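Local coordinates for protein phosphoinositol-specific phospholipase C (Pseudomonas sp., PDB 5FYP) that probably cleaves phosphoinositides in a calcium-dependent manner, as a bacterial phospholipase C built on a TIM-barrel-like fold, at residues 195-200 with 230-235. Numbering follows the deposited sequence. Where two conformers were deposited one is given.
Sequences KLSQYA and SQSSGY
Ser232 reaches across to the backbone of Ser197, its OG giving a hydrogen bond to Ser197 O at 3.0 Å. The hydroxyl meets a lone pair of that oxygen within the plane of the peptide carbonyl, at 116°, well off the C=O direction. The CB of Ser232 points at helix 193-203, and chi1 of -68°, with OG beside its own N, sets the hydroxyl against Ser197 O. Small residues suit this place, because the CA atoms of Ser197 and Ser232 come within 5.3 Å. Ser197 OG packs 3.3 Å from Ser232 CB; swung anti to its own N (chi1 -168°), it accepts a hydrogen bond from Ser229 N, one residue before the 230-235 segment. Ala200, one helical turn on, has a bare methyl that can lie against the same serine at this spacing, CB 3.6 Å from Ser232 OG. Packing slackens toward partly exposed Tyr235, whose broad ring still reaches that methyl obliquely, CD2 4.3 Å from Ala200 CB. On the solvent side, Gln231, polar as suits its exposure, touches Glu201 farther along the helix. This serine-rich contact joins helix 193-203 to the short helix 230-233, while Leu196, Tyr199 and Ala200 pack on Ile211 of strand 210-211, and the first two also meet Leu188 of strand 184-189.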
loop_
_atom_site.group_PDB
_atom_site.type_symbol
_atom_site.label_atom_id
_atom_site.label_comp_id
_atom_site.label_asym_id
_atom_site.label_seq_id
_atom_site.Cartn_x
_atom_site.Cartn_y
_atom_site.Cartn_z
ATOM N N LYS A 195 11.021 -10.240 5.157
ATOM C CA LYS A 195 10.997 -10.012 3.718
ATOM C C LYS A 195 11.022 -8.531 3.374
ATOM O O LYS A 195 11.567 -8.142 2.341
ATOM C CB LYS A 195 9.806 -10.710 3.046
ATOM C CG LYS A 195 10.043 -12.162 2.655
ATOM C CD LYS A 195 10.430 -13.089 3.769
ATOM C CE LYS A 195 10.505 -14.535 3.283
ATOM N NZ LYS A 195 10.974 -15.477 4.312
ATOM N N LEU A 196 10.427 -7.704 4.227
ATOM C CA LEU A 196 10.484 -6.262 4.065
ATOM C C LEU A 196 11.899 -5.751 4.348
ATOM O O LEU A 196 12.386 -4.855 3.667
ATOM C CB LEU A 196 9.465 -5.562 4.973
ATOM C CG LEU A 196 8.019 -5.535 4.468
ATOM C CD1 LEU A 196 7.453 -6.805 3.944
ATOM C CD2 LEU A 196 7.139 -4.942 5.531
ATOM N N SER A 197 12.544 -6.315 5.373
ATOM C CA SER A 197 13.909 -5.924 5.698
ATOM C C SER A 197 14.868 -6.258 4.549
ATOM O O SER A 197 15.742 -5.463 4.218
ATOM C CB SER A 197 14.329 -6.597 6.989
ATOM O OG SER A 197 15.544 -6.028 7.469
ATOM N N GLN A 198 14.636 -7.404 3.933
ATOM C CA GLN A 198 15.453 -7.818 2.790
ATOM C C GLN A 198 15.267 -6.838 1.616
ATOM O O GLN A 198 16.230 -6.473 0.946
ATOM C CB GLN A 198 15.072 -9.224 2.372
ATOM C CG GLN A 198 15.527 -10.283 3.372
ATOM C CD GLN A 198 14.732 -11.575 3.290
ATOM O OE1 GLN A 198 14.008 -11.832 2.342
ATOM N NE2 GLN A 198 14.890 -12.407 4.273
ATOM N N TYR A 199 14.014 -6.454 1.359
ATOM C CA TYR A 199 13.732 -5.491 0.297
ATOM C C TYR A 199 14.443 -4.159 0.561
ATOM O O TYR A 199 15.129 -3.620 -0.311
ATOM C CB TYR A 199 12.219 -5.327 0.159
ATOM C CG TYR A 199 11.852 -4.214 -0.791
ATOM C CD1 TYR A 199 11.782 -4.435 -2.171
ATOM C CD2 TYR A 199 11.619 -2.937 -0.329
ATOM C CE1 TYR A 199 11.518 -3.406 -3.051
ATOM C CE2 TYR A 199 11.332 -1.886 -1.193
ATOM C CZ TYR A 199 11.302 -2.130 -2.568
ATOM O OH TYR A 199 11.054 -1.080 -3.394
ATOM N N ALA A 200 14.312 -3.627 1.775
ATOM C CA ALA A 200 14.905 -2.343 2.094
ATOM C C ALA A 200 16.427 -2.392 2.076
ATOM O O ALA A 200 17.079 -1.436 1.649
ATOM C CB ALA A 200 14.396 -1.830 3.437
ATOM N N SER A 230 18.014 -2.766 12.155
ATOM C CA SER A 230 17.917 -1.353 12.465
ATOM C C SER A 230 17.960 -0.479 11.184
ATOM O O SER A 230 17.197 0.472 11.007
ATOM C CB SER A 230 18.995 -0.982 13.458
ATOM O OG SER A 230 18.877 0.374 13.761
ATOM N N GLN A 231 18.855 -0.815 10.263
ATOM C CA GLN A 231 18.959 -0.032 9.031
ATOM C C GLN A 231 17.625 -0.054 8.250
ATOM O O GLN A 231 17.131 0.990 7.816
ATOM C CB GLN A 231 20.056 -0.610 8.151
ATOM C CG GLN A 231 20.146 -0.008 6.771
ATOM C CD GLN A 231 21.093 -0.776 5.851
ATOM O OE1 GLN A 231 21.950 -1.500 6.339
ATOM N NE2 GLN A 231 20.952 -0.633 4.530
ATOM N N SER A 232 17.039 -1.234 8.094
ATOM C CA SER A 232 15.760 -1.305 7.385
ATOM C C SER A 232 14.639 -0.597 8.122
ATOM O O SER A 232 13.727 -0.004 7.508
ATOM C CB SER A 232 15.374 -2.730 7.090
ATOM O OG SER A 232 16.282 -3.253 6.144
ATOM N N SER A 233 14.670 -0.671 9.450
ATOM C CA SER A 233 13.671 -0.011 10.293
ATOM C C SER A 233 13.585 1.485 9.994
ATOM O O SER A 233 12.530 2.074 10.050
ATOM C CB SER A 233 13.977 -0.248 11.743
ATOM O OG SER A 233 13.873 -1.622 12.099
ATOM N N GLY A 234 14.743 2.086 9.695
ATOM C CA GLY A 234 14.792 3.521 9.449
ATOM C C GLY A 234 14.002 3.995 8.237
ATOM O O GLY A 234 13.671 5.165 8.163
ATOM N N TYR A 235 13.676 3.081 7.305
ATOM C CA TYR A 235 12.885 3.409 6.122
ATOM C C TYR A 235 11.388 3.355 6.361
ATOM O O TYR A 235 10.615 3.630 5.458
ATOM C CB TYR A 235 13.263 2.484 4.951
ATOM C CG TYR A 235 14.666 2.674 4.429
ATOM C CD1 TYR A 235 14.941 3.614 3.428
ATOM C CD2 TYR A 235 15.721 1.985 4.960
ATOM C CE1 TYR A 235 16.233 3.811 2.967
ATOM C CE2 TYR A 235 17.027 2.184 4.509
ATOM C CZ TYR A 235 17.279 3.114 3.522
ATOM O OH TYR A 235 18.544 3.362 3.070
#